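Local coordinates for protein endoglucanase family 5 (Clostridium acetobutylicum ATCC 824, PDB 6PZ7) that acts as a broad-specificity GH5_4 endoglucanase, probably hydrolysing internal beta-1,4 linkages of cellulose and related plant polysaccharides, at residues 198-201 / 202-205; 122-125 / 126-130; 272-275 / 276-279; 245-248 / 249-253. All blocks are in the same frame, centred on the assembly; numbering follows the deposited sequence.

Contact 1: residues 198-201 / 202-205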
ATOM      1  N   SER A 198       2.356  10.450   1.037  1.00  6.22           N
ATOM      2  CA  SER A 198       3.241  11.325   0.290  1.00  6.84           C
ATOM      3  C   SER A 198       4.678  11.264   0.789  1.00  5.96           C
ATOM      4  O   SER A 198       4.956  11.186   1.978  1.00  6.81           O
ATOM      5  CB  SER A 198       2.738  12.757   0.439  1.00  6.73           C
ATOM      6  OG  SER A 198       3.519  13.659  -0.322  1.00  9.17           O
ATOM      7  N   THR A 199       5.596  11.459  -0.147  1.00  6.54           N
ATOM      8  CA  THR A 199       7.022  11.660   0.117  1.00  7.24           C
ATOM      9  C   THR A 199       7.379  13.143   0.213  1.00  7.87           C
ATOM     10  O   THR A 199       8.557  13.475   0.347  1.00  9.65           O
ATOM     11  CB  THR A 199       7.901  10.987  -0.953  1.00  8.02           C
ATOM     12  OG1 THR A 199       7.564  11.550  -2.225  1.00  9.34           O
ATOM     13  CG2 THR A 199       7.665   9.496  -0.965  1.00  9.19           C
ATOM     14  N   ALA A 200       6.405  14.046   0.190  1.00  8.31           N
ATOM     15  CA  ALA A 200       6.694  15.465   0.372  1.00  8.03           C
ATOM     16  C   ALA A 200       7.477  15.646   1.660  1.00  9.07           C
ATOM     17  O   ALA A 200       7.189  15.021   2.682  1.00  8.95           O
ATOM     18  CB  ALA A 200       5.399  16.266   0.421  1.00 11.16           C
ATOM     19  N   THR A 201       8.419  16.582   1.628  1.00  9.61           N
ATOM     20  CA  THR A 201       9.290  16.837   2.780  1.00 10.00           C
ATOM     21  C   THR A 201       8.503  17.057   4.077  1.00  9.23           C
ATOM     22  O   THR A 201       8.810  16.443   5.096  1.00  9.33           O
ATOM     23  CB  THR A 201      10.195  18.042   2.473  1.00 11.12           C
ATOM     24  OG1 THR A 201      10.903  17.769   1.251  1.00 12.58           O
ATOM     25  CG2 THR A 201      11.159  18.326   3.620  1.00 12.74           C
ATOM     26  N   ALA A 202       7.479  17.898   4.048  1.00  9.47           N
ATOM     27  CA  ALA A 202       6.744  18.201   5.267  1.00  9.45           C
ATOM     28  C   ALA A 202       5.929  17.003   5.732  1.00  9.02           C
ATOM     29  O   ALA A 202       5.720  16.812   6.943  1.00  9.30           O
ATOM     30  CB  ALA A 202       5.811  19.399   5.103  1.00 12.45           C
ATOM     31  N   ALA A 203       5.399  16.207   4.796  1.00  8.24           N
ATOM     32  CA  ALA A 203       4.659  15.002   5.165  1.00  7.35           C
ATOM     33  C   ALA A 203       5.555  14.026   5.907  1.00  7.35           C
ATOM     34  O   ALA A 203       5.164  13.446   6.925  1.00  8.13           O
ATOM     35  CB  ALA A 203       4.041  14.382   3.917  1.00  8.57           C
ATOM     36  N   MET A 204       6.765  13.817   5.401  1.00  7.40           N
ATOM     37  CA  MET A 204       7.685  12.911   6.071  1.00  8.36           C
ATOM     38  C   MET A 204       8.171  13.499   7.387  1.00  7.81           C
ATOM     39  O   MET A 204       8.305  12.771   8.371  1.00  9.32           O
ATOM     40  CB  MET A 204       8.859  12.557   5.165  1.00  9.02           C
ATOM     41  CG  MET A 204       8.431  11.856   3.866  1.00  8.62           C
ATOM     42  SD  MET A 204       9.768  10.950   3.029  1.00 10.84           S
ATOM     43  CE  MET A 204      10.898  12.309   2.725  1.00 13.37           C
ATOM     44  N   ASN A 205       8.393  14.810   7.448  1.00  8.17           N
ATOM     45  CA  ASN A 205       8.917  15.412   8.677  1.00  9.86           C
ATOM     46  C   ASN A 205       7.909  15.401   9.818  1.00  9.20           C
ATOM     47  O   ASN A 205       8.297  15.285  10.994  1.00 11.44           O
ATOM     48  CB  ASN A 205       9.366  16.850   8.416  1.00 12.12           C
ATOM     49  CG  ASN A 205      10.735  16.927   7.776  1.00 17.71           C
ATOM     50  OD1 ASN A 205      11.526  15.979   7.824  1.00 17.43           O
ATOM     51  ND2 ASN A 205      11.033  18.079   7.190  1.00 19.88           N
TER
HETATM   52  O   HOH W   1      11.380  15.105   5.280  1.00 17.87           O

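Contact 2: residues 122-125 / 126-130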
ATOM      1  N   THR A 122     -11.834   3.333  15.502  1.00  8.82           N
ATOM      2  CA  THR A 122     -11.712   2.393  16.606  1.00 10.28           C
ATOM      3  C   THR A 122     -12.646   1.207  16.393  1.00  8.70           C
ATOM      4  O   THR A 122     -12.235   0.047  16.532  1.00  9.68           O
ATOM      5  CB  THR A 122     -12.022   3.088  17.942  1.00 11.05           C
ATOM      6  OG1 THR A 122     -11.152   4.204  18.134  1.00 13.33           O
ATOM      7  CG2 THR A 122     -11.850   2.148  19.089  1.00 13.89           C
ATOM      8  N   LYS A 123     -13.914   1.478  16.076  0.58  8.24           N
ATOM      9  CA  LYS A 123     -14.872   0.388  15.909  0.58  8.48           C
ATOM     10  C   LYS A 123     -14.517  -0.496  14.722  0.58  7.63           C
ATOM     11  O   LYS A 123     -14.618  -1.728  14.781  0.58  8.84           O
ATOM     12  CB  LYS A 123     -16.291   0.949  15.717  0.58  8.69           C
ATOM     13  CG  LYS A 123     -17.096   1.126  16.988  0.58  9.67           C
ATOM     14  CD  LYS A 123     -16.571   2.265  17.894  0.58 10.36           C
ATOM     15  CE  LYS A 123     -17.523   2.515  19.099  0.58 11.56           C
ATOM     16  NZ  LYS A 123     -16.990   3.581  19.954  0.58 11.69           N
ATOM     17  N   VAL A 124     -14.128   0.121  13.613  1.00  8.14           N
ATOM     18  CA  VAL A 124     -13.843  -0.620  12.379  1.00  7.70           C
ATOM     19  C   VAL A 124     -12.547  -1.426  12.500  1.00  6.96           C
ATOM     20  O   VAL A 124     -12.547  -2.631  12.251  1.00  7.58           O
ATOM     21  CB  VAL A 124     -13.847   0.326  11.160  1.00  7.71           C
ATOM     22  CG1 VAL A 124     -13.327  -0.360   9.925  1.00  9.56           C
ATOM     23  CG2 VAL A 124     -15.243   0.870  10.925  1.00  9.37           C
ATOM     24  N   TRP A 125     -11.438  -0.794  12.903  1.00  6.87           N
ATOM     25  CA  TRP A 125     -10.209  -1.562  13.113  1.00  7.32           C
ATOM     26  C   TRP A 125     -10.370  -2.598  14.218  1.00  7.30           C
ATOM     27  O   TRP A 125      -9.739  -3.661  14.170  1.00  7.88           O
ATOM     28  CB  TRP A 125      -8.972  -0.685  13.356  1.00  7.67           C
ATOM     29  CG  TRP A 125      -8.158  -0.462  12.119  1.00  6.74           C
ATOM     30  CD1 TRP A 125      -7.981   0.682  11.419  1.00  6.75           C
ATOM     31  CD2 TRP A 125      -7.481  -1.481  11.382  1.00  6.62           C
ATOM     32  NE1 TRP A 125      -7.209   0.472  10.320  1.00  7.21           N
ATOM     33  CE2 TRP A 125      -6.908  -0.867  10.257  1.00  6.70           C
ATOM     34  CE3 TRP A 125      -7.308  -2.870  11.555  1.00  7.19           C
ATOM     35  CZ2 TRP A 125      -6.190  -1.597   9.306  1.00  6.93           C
ATOM     36  CZ3 TRP A 125      -6.570  -3.566  10.632  1.00  7.55           C
ATOM     37  CH2 TRP A 125      -6.028  -2.934   9.512  1.00  6.88           C
ATOM     38  N   GLY A 126     -11.215  -2.368  15.230  1.00  7.24           N
ATOM     39  CA  GLY A 126     -11.410  -3.398  16.245  1.00  7.01           C
ATOM     40  C   GLY A 126     -11.964  -4.673  15.644  1.00  7.56           C
ATOM     41  O   GLY A 126     -11.531  -5.782  15.959  1.00  8.47           O
ATOM     42  N   GLN A 127     -12.926  -4.539  14.725  1.00  7.63           N
ATOM     43  CA  GLN A 127     -13.496  -5.709  14.071  1.00  7.79           C
ATOM     44  C   GLN A 127     -12.512  -6.376  13.103  1.00  7.41           C
ATOM     45  O   GLN A 127     -12.421  -7.598  13.044  1.00  7.99           O
ATOM     46  CB  GLN A 127     -14.783  -5.315  13.342  1.00  7.88           C
ATOM     47  CG  GLN A 127     -15.935  -4.977  14.261  1.00  7.54           C
ATOM     48  CD  GLN A 127     -17.058  -4.337  13.496  1.00  7.60           C
ATOM     49  OE1 GLN A 127     -17.901  -5.048  12.938  1.00  8.94           O
ATOM     50  NE2 GLN A 127     -17.026  -3.031  13.393  1.00  8.11           N
ATOM     51  N   ILE A 128     -11.804  -5.594  12.288  1.00  7.34           N
ATOM     52  CA  ILE A 128     -10.831  -6.180  11.361  1.00  7.73           C
ATOM     53  C   ILE A 128      -9.752  -6.914  12.148  1.00  7.15           C
ATOM     54  O   ILE A 128      -9.429  -8.075  11.892  1.00  7.86           O
ATOM     55  CB  ILE A 128     -10.200  -5.106  10.455  1.00  7.29           C
ATOM     56  CG1 ILE A 128     -11.216  -4.332   9.617  1.00  8.00           C
ATOM     57  CG2 ILE A 128      -9.117  -5.744   9.515  1.00  8.26           C
ATOM     58  CD1 ILE A 128     -10.637  -3.048   9.009  1.00  8.11           C
ATOM     59  N   ALA A 129      -9.198  -6.239  13.145  1.00  7.34           N
ATOM     60  CA  ALA A 129      -8.123  -6.823  13.935  1.00  8.24           C
ATOM     61  C   ALA A 129      -8.590  -8.079  14.649  1.00  8.36           C
ATOM     62  O   ALA A 129      -7.872  -9.096  14.669  1.00  8.87           O
ATOM     63  CB  ALA A 129      -7.580  -5.788  14.913  1.00  8.79           C
ATOM     64  N   ASN A 130      -9.794  -8.061  15.223  1.00  8.32           N
ATOM     65  CA  ASN A 130     -10.300  -9.249  15.901  0.60  8.97           C
ATOM     66  C   ASN A 130     -10.395 -10.435  14.949  1.00  8.72           C
ATOM     67  O   ASN A 130     -10.006 -11.559  15.301  1.00  9.45           O
ATOM     68  CB  ASN A 130     -11.654  -8.915  16.540  0.60 11.21           C
ATOM     69  CG  ASN A 130     -12.326 -10.115  17.181  0.60 14.29           C
ATOM     70  OD1 ASN A 130     -13.352 -10.610  16.704  0.60 16.52           O
ATOM     71  ND2 ASN A 130     -11.741 -10.602  18.240  0.60 11.57           N
TER

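Contact 3: residues 272-275 / 276-279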
ATOM      1  N   SER A 272       4.240   2.170 -13.365  1.00  7.05           N
ATOM      2  CA  SER A 272       4.118   3.034 -14.544  1.00  7.89           C
ATOM      3  C   SER A 272       2.989   2.530 -15.410  1.00  7.56           C
ATOM      4  O   SER A 272       2.684   1.329 -15.414  1.00  8.22           O
ATOM      5  CB  SER A 272       5.439   3.048 -15.335  1.00  8.23           C
ATOM      6  OG  SER A 272       5.763   1.725 -15.806  1.00  8.87           O
ATOM      7  N   ILE A 273       2.386   3.450 -16.180  1.00  7.86           N
ATOM      8  CA  ILE A 273       1.332   3.081 -17.109  1.00  8.66           C
ATOM      9  C   ILE A 273       1.921   2.611 -18.439  1.00  8.58           C
ATOM     10  O   ILE A 273       3.058   2.919 -18.817  1.00  9.30           O
ATOM     11  CB  ILE A 273       0.319   4.234 -17.308  1.00  8.21           C
ATOM     12  CG1 ILE A 273       0.966   5.474 -17.935  1.00  9.39           C
ATOM     13  CG2 ILE A 273      -0.337   4.534 -15.957  1.00  9.16           C
ATOM     14  CD1 ILE A 273      -0.037   6.562 -18.346  1.00 11.00           C
ATOM     15  N   ASN A 274       1.115   1.855 -19.167  1.00  8.78           N
ATOM     16  CA  ASN A 274       1.473   1.367 -20.490  1.00  8.96           C
ATOM     17  C   ASN A 274       1.396   2.472 -21.541  1.00  9.67           C
ATOM     18  O   ASN A 274       0.308   2.881 -21.945  1.00 11.31           O
ATOM     19  CB  ASN A 274       0.546   0.205 -20.842  1.00  9.92           C
ATOM     20  CG  ASN A 274       0.835  -0.365 -22.216  1.00  9.89           C
ATOM     21  OD1 ASN A 274       1.896  -0.107 -22.819  1.00 11.07           O
ATOM     22  ND2 ASN A 274      -0.091  -1.162 -22.729  1.00 10.64           N
ATOM     23  N   LYS A 275       2.544   2.898 -22.039  1.00  9.91           N
ATOM     24  CA  LYS A 275       2.661   3.809 -23.169  1.00 10.74           C
ATOM     25  C   LYS A 275       3.350   3.106 -24.334  1.00 12.10           C
ATOM     26  O   LYS A 275       4.161   3.700 -25.057  1.00 13.47           O
ATOM     27  CB  LYS A 275       3.413   5.078 -22.792  1.00 11.63           C
ATOM     28  CG  LYS A 275       2.769   5.925 -21.692  1.00 11.75           C
ATOM     29  CD  LYS A 275       3.695   7.075 -21.261  1.00 12.57           C
ATOM     30  CE  LYS A 275       2.985   8.002 -20.286  1.00 12.14           C
ATOM     31  NZ  LYS A 275       3.950   8.912 -19.587  1.00 11.58           N
ATOM     32  N   ASN A 276       3.073   1.824 -24.534  1.00 11.22           N
ATOM     33  CA  ASN A 276       3.721   1.028 -25.577  1.00 13.10           C
ATOM     34  C   ASN A 276       5.236   1.124 -25.475  1.00 13.15           C
ATOM     35  O   ASN A 276       5.948   1.322 -26.477  1.00 14.69           O
ATOM     36  CB  ASN A 276       3.269   1.452 -26.987  1.00 15.95           C
ATOM     37  CG  ASN A 276       1.957   0.870 -27.390  1.00 25.69           C
ATOM     38  OD1 ASN A 276       1.690  -0.301 -27.153  1.00 26.90           O
ATOM     39  ND2 ASN A 276       1.116   1.689 -28.016  1.00 29.95           N
ATOM     40  N   ASN A 277       5.741   0.979 -24.258  1.00 11.57           N
ATOM     41  CA  ASN A 277       7.100   1.395 -23.921  1.00 11.29           C
ATOM     42  C   ASN A 277       7.696   0.455 -22.884  1.00 10.18           C
ATOM     43  O   ASN A 277       8.327   0.887 -21.916  1.00 10.91           O
ATOM     44  CB  ASN A 277       7.134   2.852 -23.441  1.00 11.02           C
ATOM     45  CG  ASN A 277       6.326   3.058 -22.172  1.00 10.45           C
ATOM     46  OD1 ASN A 277       5.378   2.330 -21.879  1.00 10.44           O
ATOM     47  ND2 ASN A 277       6.664   4.105 -21.434  1.00 10.77           N
ATOM     48  N   GLU A 278       7.501  -0.850 -23.071  1.00 10.89           N
ATOM     49  CA  GLU A 278       7.917  -1.822 -22.053  1.00 10.20           C
ATOM     50  C   GLU A 278       9.390  -1.687 -21.702  1.00 10.04           C
ATOM     51  O   GLU A 278       9.759  -1.833 -20.527  1.00  9.75           O
ATOM     52  CB  GLU A 278       7.607  -3.271 -22.483  1.00 11.03           C
ATOM     53  CG  GLU A 278       7.958  -4.269 -21.340  1.00 12.07           C
ATOM     54  CD  GLU A 278       7.672  -5.697 -21.678  1.00 12.74           C
ATOM     55  OE1 GLU A 278       7.315  -5.994 -22.847  1.00 17.67           O
ATOM     56  OE2 GLU A 278       7.807  -6.536 -20.791  1.00 12.44           O
ATOM     57  N   SER A 279      10.256  -1.417 -22.685  1.00 11.28           N
ATOM     58  CA  SER A 279      11.684  -1.338 -22.401  0.52 10.88           C
ATOM     59  C   SER A 279      11.992  -0.224 -21.410  1.00 11.09           C
ATOM     60  O   SER A 279      12.785  -0.402 -20.481  1.00 11.13           O
ATOM     61  CB  SER A 279      12.440  -1.100 -23.706  0.52 12.85           C
ATOM     62  OG  SER A 279      12.170  -2.134 -24.619  0.52 12.72           O
TER
HETATM   63  O   HOH W   2       5.152   4.794 -18.945  1.00 10.64           O
HETATM   64  O   HOH W   3       4.354  -1.002 -22.033  1.00 10.82           O
HETATM   65  O   HOH W   4       0.328  -2.611 -25.249  1.00 24.26           O

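Contact 4: residues 245-248 / 249-253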
ATOM      1  N   ASP A 245      19.700   9.912 -11.679  1.00  9.85           N
ATOM      2  CA  ASP A 245      20.021  10.860 -10.617  1.00  9.45           C
ATOM      3  C   ASP A 245      18.771  11.340  -9.888  1.00  9.65           C
ATOM      4  O   ASP A 245      18.774  11.459  -8.662  1.00  9.39           O
ATOM      5  CB  ASP A 245      20.717  12.072 -11.225  1.00  9.38           C
ATOM      6  CG  ASP A 245      22.162  11.858 -11.538  1.00 12.23           C
ATOM      7  OD1 ASP A 245      22.748  10.783 -11.263  1.00 14.30           O
ATOM      8  OD2 ASP A 245      22.726  12.807 -12.149  1.00 12.77           O
ATOM      9  N   ALA A 246      17.706  11.636 -10.620  1.00  8.87           N
ATOM     10  CA  ALA A 246      16.505  12.160  -9.964  1.00  9.72           C
ATOM     11  C   ALA A 246      15.874  11.098  -9.075  1.00 10.12           C
ATOM     12  O   ALA A 246      15.451  11.368  -7.933  1.00  9.77           O
ATOM     13  CB  ALA A 246      15.502  12.630 -11.018  1.00 10.41           C
ATOM     14  N   LEU A 247      15.768   9.862  -9.573  1.00  9.47           N
ATOM     15  CA  LEU A 247      15.146   8.814  -8.782  1.00  9.48           C
ATOM     16  C   LEU A 247      16.003   8.443  -7.586  1.00  8.63           C
ATOM     17  O   LEU A 247      15.488   8.247  -6.479  1.00  9.38           O
ATOM     18  CB  LEU A 247      14.856   7.604  -9.677  1.00  9.16           C
ATOM     19  CG  LEU A 247      14.188   6.421  -8.976  1.00  8.95           C
ATOM     20  CD1 LEU A 247      12.961   6.774  -8.223  1.00 13.92           C
ATOM     21  CD2 LEU A 247      13.901   5.338  -9.993  1.00 12.39           C
ATOM     22  N   ASP A 248      17.305   8.342  -7.771  1.00  9.35           N
ATOM     23  CA  ASP A 248      18.193   8.094  -6.640  1.00 10.03           C
ATOM     24  C   ASP A 248      18.073   9.190  -5.592  1.00 11.93           C
ATOM     25  O   ASP A 248      18.097   8.909  -4.377  1.00 10.96           O
ATOM     26  CB  ASP A 248      19.649   7.971  -7.101  1.00 12.00           C
ATOM     27  CG  ASP A 248      20.555   7.628  -5.977  1.00 12.80           C
ATOM     28  OD1 ASP A 248      20.418   6.515  -5.445  1.00 13.79           O
ATOM     29  OD2 ASP A 248      21.432   8.480  -5.637  1.00 16.36           O
ATOM     30  N   GLY A 249      17.943  10.445  -6.019  1.00  9.83           N
ATOM     31  CA  GLY A 249      17.745  11.530  -5.065  1.00 11.30           C
ATOM     32  C   GLY A 249      16.480  11.341  -4.238  1.00 10.87           C
ATOM     33  O   GLY A 249      16.471  11.589  -3.021  1.00 10.98           O
ATOM     34  N   GLN A 250      15.386  10.914  -4.870  1.00 10.12           N
ATOM     35  CA  GLN A 250      14.140  10.712  -4.140  1.00  9.35           C
ATOM     36  C   GLN A 250      14.270   9.560  -3.155  1.00  9.75           C
ATOM     37  O   GLN A 250      13.836   9.666  -1.996  1.00 10.08           O
ATOM     38  CB  GLN A 250      13.013  10.459  -5.139  1.00  9.95           C
ATOM     39  CG  GLN A 250      12.619  11.669  -5.977  1.00 11.36           C
ATOM     40  CD  GLN A 250      11.771  11.290  -7.142  1.00 13.90           C
ATOM     41  OE1 GLN A 250      12.023  10.292  -7.820  1.00 14.14           O
ATOM     42  NE2 GLN A 250      10.749  12.074  -7.396  1.00 20.00           N
ATOM     43  N   LEU A 251      14.883   8.459  -3.572  1.00  8.89           N
ATOM     44  CA  LEU A 251      15.074   7.324  -2.677  1.00  9.79           C
ATOM     45  C   LEU A 251      16.037   7.665  -1.556  1.00 10.31           C
ATOM     46  O   LEU A 251      15.833   7.256  -0.411  1.00 10.77           O
ATOM     47  CB  LEU A 251      15.506   6.087  -3.469  1.00  9.44           C
ATOM     48  CG  LEU A 251      14.469   5.526  -4.439  1.00  9.34           C
ATOM     49  CD1 LEU A 251      15.124   4.523  -5.364  1.00  9.51           C
ATOM     50  CD2 LEU A 251      13.337   4.871  -3.673  1.00  9.90           C
ATOM     51  N   ASN A 252      17.067   8.462  -1.852  1.00 11.14           N
ATOM     52  CA  ASN A 252      18.009   8.852  -0.815  1.00 12.19           C
ATOM     53  C   ASN A 252      17.355   9.745   0.233  1.00 12.00           C
ATOM     54  O   ASN A 252      17.721   9.677   1.416  1.00 12.10           O
ATOM     55  CB  ASN A 252      19.220   9.524  -1.457  1.00 15.61           C
ATOM     56  CG  ASN A 252      20.441   9.398  -0.606  1.00 20.39           C
ATOM     57  OD1 ASN A 252      20.669   8.362   0.018  1.00 21.70           O
ATOM     58  ND2 ASN A 252      21.234  10.465  -0.555  1.00 25.35           N
ATOM     59  N   ALA A 253      16.410  10.596  -0.162  1.00 11.36           N
ATOM     60  CA  ALA A 253      15.695  11.396   0.827  1.00 12.76           C
ATOM     61  C   ALA A 253      14.937  10.509   1.808  1.00 11.98           C
ATOM     62  O   ALA A 253      14.909  10.793   3.015  1.00 11.80           O
ATOM     63  CB  ALA A 253      14.757  12.386   0.162  1.00 13.48           C
TER

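Contact 1: residues 198-201 / 202-205
Thr201 O takes two donors: Asn205 N at 2.9 Å, in a bent bond, and a water that donates a hydrogen bond to the same oxygen. That water also donates, weakly, to Asn205 OD1, so it spans the carbonyl and the side chain one helical turn apart. The stronger partner of this amide oxygen is Lys257 NZ on helix 241-259. The two side chains run alongside each other in the same direction. Because OG1 of Thr201 sits beside the backbone N (chi1 -55°), the methyl CG2 is the branch left to face the amide, 3.6 Å from Asn205 ND2.

One residue earlier, at the N-cap, Ala200 O accepts from Met204 N at 3.0 Å, almost straight at 166°. The approach to this cap is shaped by Ser198, whose OG receives Ala200 N at 3.0 Å in an ST turn, while its carbonyl is tied to Thr194 OG1. Ala200 CB and Ala203 CB meet at 4.2 Å. Met204 then bends at its thioether (chi3 -60°), bringing CE to 3.5 Å from Thr199 O, with SD lying over the backbone of the same threonine. Leu220 of strand 216-221 and Phe258 of helix 241-259 pack against this methionine.

The start of helix 201-206 is thus split in character: its outer side is polar, joined by water and a lysine, whereas its inner side packs through methyl and thioether groups, and the incoming turn is fixed by backbone and hydroxyl bonds rather than by a side-chain cap.

Contact 2: residues 122-125 / 126-130
Gln127 bonds Lys123 O twice, through its backbone N and through NE2, which arrives at 3.1 Å along a nearly straight N-H (169°). The two donors come from opposite faces of the carbonyl plane, and NE2 stands well above it while the oxygen lies in the plane of the glutamine amide. The same amide reaches Ile74 N with OE1 and Tyr72 O with NE2, so its rotation is fixed from both ends. The remaining backbone bonds are regular helical ones, the shortest being Ala129 N to Trp125 O at 2.8 Å.

The apolar contacts gather on Ile128. Its CD1 hangs over one face of Trp125, 4.2 Å from the centroid of the six-membered ring and 11° off the normal, a CH-pi contact. The other branch, CG2, approaches CZ3 of the ring at 3.5 Å. On its far end CD1 also meets Val124 CG1 at 3.9 Å, these two side chains lying side by side and pointing the same way.

Helix 111-132 connects strands 95-99 and 139-142 of the barrel. Trp125 lies between this helix and its neighbours, with NE1 bonded to Thr143 O and its ring against Phe141, Ala174 and Ile178, the last two on helix 161-180.

Contact 3: residues 272-275 / 276-279
An Asx turn spanning Asn274 to Asn276 sits in the loop that carries the chain from strand 265-270 to helix 278-294. Asn274 OD1 accepts Asn276 N at 2.8 Å; the donor stands above the carbonyl plane and the N-H...O angle is 149°. With CG opposite its own backbone N (chi1 179°), the Asn274 side chain brings OD1 to Asn276 N. Its other amide atom, ND2, bonds Ser307 O, so both ends of the amide are held. Asn276 itself takes a left-handed helical backbone conformation, and this turns the chain toward the helix.

The loop leaves the C-terminal end of a strand of the eight-stranded TIM barrel, the rim on which enzymes of this fold carry their active sites. Here the crossing is stitched by another asparagine side chain, that of Asn277. This N-cap residue does not cap with its side chain but points it back, wedged between its own N and carbonyl carbon at chi1 62°, to receive Lys275 N on OD1 at 2.9 Å. The same carbonyl oxygen lies 3.5 Å from Lys275 CB, and ND2 bonds Ser236 O.

Three waters fill in between the segments. One donates to Ile273 O at 2.8 Å and accepts from Asn277 ND2; another donates to Asn274 OD1 at 2.7 Å and accepts from Asn277 N; a third accepts from Asn274 ND2 and donates to Asn276 OD1 at 3.3 Å. Lys275 extends away from the turn, and its NZ is held by the carbonyl oxygens of Phe228, Asp231 and Thr235.

Contact 4: residues 245-248 / 249-253
Asp245 to Asp248 give their carbonyls to Gly249, Gln250, Leu251 and Asn252 in the unbroken four-residue spacing of an alpha helix, the shortest bond being Asn252 N to Asp248 O at 2.8 Å and the straightest Leu251 N to Leu247 O at 3.0 Å and 168°.

Among the side chains, Leu247 and Leu251 form the apolar pair. They approach at a slant, CG of Leu247 meeting CD1 of Leu251 at 4.2 Å, a marginal touch; both leucines also pack on other residues. The first torsions differ: Leu247 has CG opposite the backbone N (chi1 -180°), whereas Leu251 has CG beside it (chi1 -66°), placing Leu251 CG 3.6 Å from Leu247 O. Gln250 crosses Leu247 at about a right angle, its OE1 3.7 Å from Leu247 CD1 and 3.6 Å from Leu247 CA. Asn252 lays CB 3.2 Å from Asp248 O.

Asp248 OD1 forms a salt bridge with Lys295 NZ. Asp291 OD2 lies close to that same oxygen, and the lysine charge would probably offset the repulsion between the two carboxylates. Leu247 meanwhile packs on Leu284, Phe287 and Tyr288 of helix 278-294, and Leu251 touches Met222.

This division, leucines one turn apart facing the neighbouring helix and polar groups along the flank, is that of an amphipathic helix in the outer layer of a TIM barrel, here helix 241-259 in the crossover from strand 216-221 to strand 265-270.

Contacts 2 and 4 lie wholly within barrel helices, where regular backbone bonds leave side chains to pack on neighbours; contact 2 is the more buried, centred on an aromatic ring, while contact 4 has more exposed residues. Contacts 1 and 3 occur where loops from strand ends enter helices, and both rely on a side-chain oxygen taking a backbone N-H and on bridging waters. Contact 3 is largely buried yet more polar, its asparagine amides bonding backbone and water, whereas contact 1, partly buried, adds methyl and thioether packing. Contacts 1 and 4 touch lightly through Met204 and Ala253, whereas contacts 2 and 3, about 40 Å between centres, stand on opposite sides of the chain's centre.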